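Long-range contacts in tryptophan synthase alpha chain (Campylobacter jejuni, PDB 3THA), which probably catalyses the aldol cleavage of indoleglycerol phosphate to indole and glyceraldehyde 3-phosphate as the alpha subunit of tryptophan synthase: residues I44-V49 with V92-Y97; I117-V122 with N141-T146. One frame throughout, in Å; residues are numbered along the deposited sequence.

Contacts 1 and 2 are two seams of one parallel TIM-barrel wall, with their centres about 9 Å apart. Strand 90-94 belongs to contact 1 and strand 117-121 to contact 2, and these two are direct neighbours in the sheet. Two probable backbone hydrogen bonds join them, Phe93 O to Ile121 N at 2.8 Å and Val95 N to Ile121 O at 3.2 Å. Both contacts also bear on the predicted catalytic position: contact 1 contains Glu46, one of two predicted proton acceptors, whereas contact 2 supplies Ile121, whose side chain comes within about 3 Å of that of Glu46 at their nearest atoms. Along the sequence, contact 1 is complete before contact 2 begins.

Contact 1 (I44-V49 with V92-Y97); sequences ILELGV and VFMVYY
Glu46 and Val92 form a parallel bridge between neighbouring strands of the (beta/alpha)8 TIM barrel, 44-48 and 90-94, whose short segments run 35° apart. The register follows from two backbone bonds that flank Glu46, one through Leu45 and one through Leu47: Val92 N donates to Leu45 O at 2.9 Å, and Val92 O accepts from Leu47 N at 2.6 Å. Leu47 O then takes the amide of Met94 at 3.1 Å. That N-H points almost straight at the oxygen (174°), although the donor stands well above the carbonyl plane.

Glu46, Val92 and Met94 project from the face turned into the barrel, where Tyr19 of strand 15-21 lies against both Glu46 and the selenomethionine Met94. Glu46, a predicted proton acceptor, extends beyond CG, and Met94 is extended too, with CG opposite the backbone N (chi1 171°). The two chains cross at a slant, bringing SE of Met94 to 3.6 Å from OE1 of Glu46, a packing approach that places the selenium beside the carboxylate. At the start of the seam, methyl CG2 of Ile44 packs on CG2 of Val92.

The other face meets helix 75-83: Leu47 and Phe93 both touch Leu82, and Phe93 also reaches Phe79. Here the phenyl ring turns an edge to the neighbouring strand, its CD1 lying 3.6 Å from Leu47 O with that oxygen near the ring plane, while CB of Leu47 also packs on CD1. Beyond the regular strands, Val49 continues the apolar seam. Its CG2 is set opposite the carbonyl carbon and serves two neighbours, approaching CE1 of Phe93 at 3.9 Å and CG1 of Val95 at 3.8 Å; Val49 and Val95 lie side by side and point the same way.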
loop_
_atom_site.group_PDB
_atom_site.type_symbol
_atom_site.label_atom_id
_atom_site.label_comp_id
_atom_site.label_asym_id
_atom_site.label_seq_id
_atom_site.Cartn_x
_atom_site.Cartn_y
_atom_site.Cartn_z
ATOM N N ILE B 44 18.331 -7.930 10.515
ATOM C CA ILE B 44 18.184 -7.027 9.393
ATOM C C ILE B 44 16.959 -6.184 9.645
ATOM O O ILE B 44 15.888 -6.729 9.831
ATOM C CB ILE B 44 17.959 -7.824 8.101
ATOM C CG1 ILE B 44 19.075 -8.823 7.946
ATOM C CG2 ILE B 44 17.796 -6.895 6.858
ATOM C CD1 ILE B 44 18.730 -9.963 7.084
ATOM N N LEU B 45 17.112 -4.864 9.621
ATOM C CA LEU B 45 15.979 -3.986 9.754
ATOM C C LEU B 45 15.570 -3.352 8.454
ATOM O O LEU B 45 16.437 -2.789 7.726
ATOM C CB LEU B 45 16.296 -2.882 10.747
ATOM C CG LEU B 45 15.120 -1.990 11.102
ATOM C CD1 LEU B 45 14.107 -2.804 11.904
ATOM C CD2 LEU B 45 15.616 -0.741 11.892
ATOM N N GLU B 46 14.267 -3.387 8.167
ATOM C CA GLU B 46 13.732 -2.640 7.030
ATOM C C GLU B 46 13.175 -1.290 7.483
ATOM O O GLU B 46 12.428 -1.204 8.442
ATOM C CB GLU B 46 12.647 -3.444 6.304
ATOM C CG GLU B 46 13.084 -4.874 5.917
ATOM C CD GLU B 46 11.946 -5.725 5.339
ATOM O OE1 GLU B 46 10.784 -5.327 5.487
ATOM O OE2 GLU B 46 12.217 -6.810 4.771
ATOM N N LEU B 47 13.532 -0.238 6.775
ATOM C CA LEU B 47 13.213 1.086 7.235
ATOM C C LEU B 47 12.192 1.679 6.276
ATOM O O LEU B 47 12.548 2.079 5.159
ATOM C CB LEU B 47 14.473 1.960 7.262
ATOM C CG LEU B 47 15.739 1.539 8.017
ATOM C CD1 LEU B 47 16.822 2.597 7.817
ATOM C CD2 LEU B 47 15.426 1.412 9.466
ATOM N N GLY B 48 10.927 1.704 6.706
ATOM C CA GLY B 48 9.899 2.338 5.933
ATOM C C GLY B 48 10.026 3.831 6.077
ATOM O O GLY B 48 10.102 4.346 7.206
ATOM N N VAL B 49 10.070 4.563 4.971
ATOM C CA VAL B 49 9.921 5.993 5.143
ATOM C C VAL B 49 8.481 6.350 4.793
ATOM O O VAL B 49 7.645 5.430 4.568
ATOM C CB VAL B 49 10.967 6.824 4.412
ATOM C CG1 VAL B 49 10.901 8.279 4.883
ATOM C CG2 VAL B 49 12.390 6.271 4.686
ATOM N N VAL B 92 17.989 -1.769 5.474
ATOM C CA VAL B 92 17.354 -1.919 4.181
ATOM C C VAL B 92 16.184 -0.913 4.073
ATOM O O VAL B 92 15.285 -0.906 4.916
ATOM C CB VAL B 92 16.817 -3.373 4.001
ATOM C CG1 VAL B 92 15.882 -3.479 2.797
ATOM C CG2 VAL B 92 17.981 -4.327 3.800
ATOM N N PHE B 93 16.214 -0.050 3.057
ATOM C CA PHE B 93 15.070 0.788 2.780
ATOM C C PHE B 93 13.925 -0.015 2.212
ATOM O O PHE B 93 14.108 -0.899 1.383
ATOM C CB PHE B 93 15.411 1.899 1.811
ATOM C CG PHE B 93 15.966 3.112 2.461
ATOM C CD1 PHE B 93 15.439 3.583 3.659
ATOM C CD2 PHE B 93 17.003 3.799 1.870
ATOM C CE1 PHE B 93 15.950 4.717 4.269
ATOM C CE2 PHE B 93 17.549 4.941 2.483
ATOM C CZ PHE B 93 17.014 5.399 3.667
HETATM N N MSE B 94 12.729 0.289 2.671
HETATM C CA MSE B 94 11.534 -0.121 1.989
HETATM C C MSE B 94 10.760 1.176 1.823
HETATM O O MSE B 94 10.273 1.721 2.777
HETATM C CB MSE B 94 10.793 -1.168 2.801
HETATM C CG MSE B 94 9.439 -1.532 2.322
HETATM SE SE MSE B 94 9.157 -3.354 2.968
HETATM C CE MSE B 94 7.321 -3.569 2.595
ATOM N N VAL B 95 10.723 1.690 0.603
ATOM C CA VAL B 95 10.018 2.913 0.263
ATOM C C VAL B 95 9.276 2.703 -1.051
ATOM O O VAL B 95 9.638 1.865 -1.843
ATOM C CB VAL B 95 11.026 4.109 0.040
ATOM C CG1 VAL B 95 11.682 4.521 1.335
ATOM C CG2 VAL B 95 12.078 3.752 -0.970
ATOM N N TYR B 96 8.249 3.493 -1.282
ATOM C CA TYR B 96 7.649 3.544 -2.587
ATOM C C TYR B 96 8.515 4.355 -3.496
ATOM O O TYR B 96 9.307 5.185 -3.027
ATOM C CB TYR B 96 6.331 4.204 -2.496
ATOM C CG TYR B 96 5.303 3.350 -1.849
ATOM C CD1 TYR B 96 4.699 2.354 -2.564
ATOM C CD2 TYR B 96 4.930 3.538 -0.517
ATOM C CE1 TYR B 96 3.733 1.592 -2.026
ATOM C CE2 TYR B 96 3.946 2.747 0.048
ATOM C CZ TYR B 96 3.345 1.776 -0.738
ATOM O OH TYR B 96 2.346 0.945 -0.278
ATOM N N TYR B 97 8.392 4.068 -4.781
ATOM C CA TYR B 97 9.191 4.680 -5.823
ATOM C C TYR B 97 9.026 6.195 -5.900
ATOM O O TYR B 97 9.962 6.896 -6.304
ATOM C CB TYR B 97 8.872 4.044 -7.176
ATOM C CG TYR B 97 9.895 4.349 -8.256
ATOM C CD1 TYR B 97 11.081 3.630 -8.345
ATOM C CD2 TYR B 97 9.659 5.337 -9.207
ATOM C CE1 TYR B 97 12.017 3.895 -9.341
ATOM C CE2 TYR B 97 10.571 5.596 -10.210
ATOM C CZ TYR B 97 11.759 4.881 -10.263
ATOM O OH TYR B 97 12.675 5.144 -11.263
#

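Contact 2 (I117-V122 with N141-T146); sequences ICALIV and NIALIT
A beta-alpha-beta unit of the TIM barrel closes here: strand 117-121, where Ala119 and Leu120 pair with Ala143 and Leu144, is followed by helix 131-140 and then by the parallel strand 143-148. The evidence for the pairing is a backbone ladder. It starts with a weak bond from Ala143 N to Cys118 O at 3.5 Å and tightens to 2.9 Å between Leu120 N and Ala143 O. Leu120 O then accepts from Ile145 N at 3.0 Å. Leu120 is therefore gripped through both its amide and its carbonyl. One step further on, water 1 stands between the chains, accepting from Val122 N and donating to Ile145 O.

Leu120 and Leu144 face the crossover helix, Leu120 touching Cys137 and Leu144 touching Leu133 and Ile134. The chi1 of -175° swings CG of Leu144 opposite its own backbone N, and from there methyl CD1 reaches over to strand 117-121, 3.9 Å from CG2 of Val122 and close to CB and O of Leu120. Farther out on Leu120, the branch carbon CG meets CG2 of Ile142, the two side chains crossing at about a right angle.

On the opposite face of the sheet the small residues Ala119 and Ala143 lie abreast, their CB atoms 4.3 Å apart, and Ala119 also borders Val92 of the preceding strand. Ile145 leans toward strand 117-121 over this part of the seam. CG1 of Ile145 comes 3.3 Å from Leu120 O and also touches CB of Ala119, and CB of Ile145 packs against CG1 of Ile121. The branch ends with CD1 of Ile145 resting 3.7 Å from CB of Ala119.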
loop_
_atom_site.group_PDB
_atom_site.type_symbol
_atom_site.label_atom_id
_atom_site.label_comp_id
_atom_site.label_asym_id
_atom_site.label_seq_id
_atom_site.Cartn_x
_atom_site.Cartn_y
_atom_site.Cartn_z
ATOM N N ILE B 117 23.098 1.783 4.098
ATOM C CA ILE B 117 21.984 1.028 3.547
ATOM C C ILE B 117 22.534 0.054 2.488
ATOM O O ILE B 117 23.339 0.440 1.619
ATOM C CB ILE B 117 20.940 1.961 2.912
ATOM C CG1 ILE B 117 20.491 3.044 3.924
ATOM C CG2 ILE B 117 19.801 1.136 2.248
ATOM C CD1 ILE B 117 19.402 2.648 4.963
ATOM N N CYS B 118 22.094 -1.201 2.558
ATOM C CA CYS B 118 22.672 -2.259 1.731
ATOM C C CYS B 118 21.679 -2.792 0.713
ATOM O O CYS B 118 22.071 -3.568 -0.154
ATOM C CB CYS B 118 23.178 -3.407 2.623
ATOM S SG CYS B 118 21.820 -4.377 3.322
ATOM N N ALA B 119 20.396 -2.407 0.823
ATOM C CA ALA B 119 19.350 -2.891 -0.102
ATOM C C ALA B 119 18.080 -2.054 -0.090
ATOM O O ALA B 119 17.744 -1.441 0.928
ATOM C CB ALA B 119 18.997 -4.312 0.217
ATOM N N LEU B 120 17.332 -2.089 -1.193
ATOM C CA LEU B 120 16.061 -1.403 -1.284
ATOM C C LEU B 120 15.015 -2.407 -1.634
ATOM O O LEU B 120 15.248 -3.258 -2.476
ATOM C CB LEU B 120 16.077 -0.390 -2.417
ATOM C CG LEU B 120 17.281 0.541 -2.593
ATOM C CD1 LEU B 120 17.137 1.299 -3.907
ATOM C CD2 LEU B 120 17.362 1.537 -1.446
ATOM N N ILE B 121 13.853 -2.299 -1.005
ATOM C CA ILE B 121 12.672 -2.990 -1.423
ATOM C C ILE B 121 11.682 -1.898 -1.870
ATOM O O ILE B 121 11.352 -1.003 -1.086
ATOM C CB ILE B 121 12.040 -3.707 -0.238
ATOM C CG1 ILE B 121 13.071 -4.576 0.486
ATOM C CG2 ILE B 121 10.788 -4.511 -0.658
ATOM C CD1 ILE B 121 12.547 -5.196 1.761
ATOM N N VAL B 122 11.185 -1.966 -3.105
ATOM C CA VAL B 122 10.258 -0.944 -3.594
ATOM C C VAL B 122 8.938 -1.623 -3.931
ATOM O O VAL B 122 8.823 -2.304 -4.975
ATOM C CB VAL B 122 10.804 -0.171 -4.826
ATOM C CG1 VAL B 122 9.918 1.023 -5.106
ATOM C CG2 VAL B 122 12.308 0.309 -4.597
ATOM N N ASN B 141 26.507 -0.882 -5.949
ATOM C CA ASN B 141 26.505 -2.142 -5.215
ATOM C C ASN B 141 25.450 -2.190 -4.109
ATOM O O ASN B 141 25.740 -2.478 -2.946
ATOM C CB ASN B 141 27.894 -2.429 -4.646
ATOM C CG ASN B 141 28.807 -3.123 -5.639
ATOM O OD1 ASN B 141 28.376 -3.667 -6.663
ATOM N ND2 ASN B 141 30.075 -3.144 -5.311
ATOM N N ILE B 142 24.227 -1.852 -4.499
ATOM C CA ILE B 142 23.059 -1.907 -3.648
ATOM C C ILE B 142 22.172 -2.897 -4.359
ATOM O O ILE B 142 22.039 -2.878 -5.584
ATOM C CB ILE B 142 22.365 -0.539 -3.572
ATOM C CG1 ILE B 142 23.057 0.351 -2.559
ATOM C CG2 ILE B 142 20.966 -0.688 -3.128
ATOM C CD1 ILE B 142 22.468 0.256 -1.169
ATOM N N ALA B 143 21.598 -3.796 -3.596
ATOM C CA ALA B 143 20.691 -4.737 -4.160
ATOM C C ALA B 143 19.281 -4.140 -4.194
ATOM O O ALA B 143 18.818 -3.538 -3.205
ATOM C CB ALA B 143 20.715 -6.010 -3.324
ATOM N N LEU B 144 18.615 -4.323 -5.334
ATOM C CA LEU B 144 17.170 -4.114 -5.494
ATOM C C LEU B 144 16.454 -5.455 -5.332
ATOM O O LEU B 144 16.591 -6.349 -6.181
ATOM C CB LEU B 144 16.851 -3.539 -6.889
ATOM C CG LEU B 144 15.379 -3.193 -7.033
ATOM C CD1 LEU B 144 14.974 -2.139 -5.941
ATOM C CD2 LEU B 144 15.047 -2.668 -8.387
ATOM N N ILE B 145 15.694 -5.591 -4.255
ATOM C CA ILE B 145 15.291 -6.872 -3.750
ATOM C C ILE B 145 14.113 -7.364 -4.552
ATOM O O ILE B 145 13.202 -6.590 -4.863
ATOM C CB ILE B 145 14.945 -6.763 -2.224
ATOM C CG1 ILE B 145 16.136 -6.256 -1.410
ATOM C CG2 ILE B 145 14.341 -8.055 -1.631
ATOM C CD1 ILE B 145 17.293 -7.254 -1.276
ATOM N N THR B 146 14.143 -8.664 -4.864
ATOM C CA THR B 146 13.219 -9.321 -5.758
ATOM C C THR B 146 12.131 -10.027 -4.962
ATOM O O THR B 146 12.434 -10.817 -4.045
ATOM C CB THR B 146 13.947 -10.451 -6.566
ATOM O OG1 THR B 146 15.094 -9.933 -7.243
ATOM C CG2 THR B 146 13.039 -11.064 -7.596
HETATM O O HOH W 1 11.556 -4.432 -4.527
#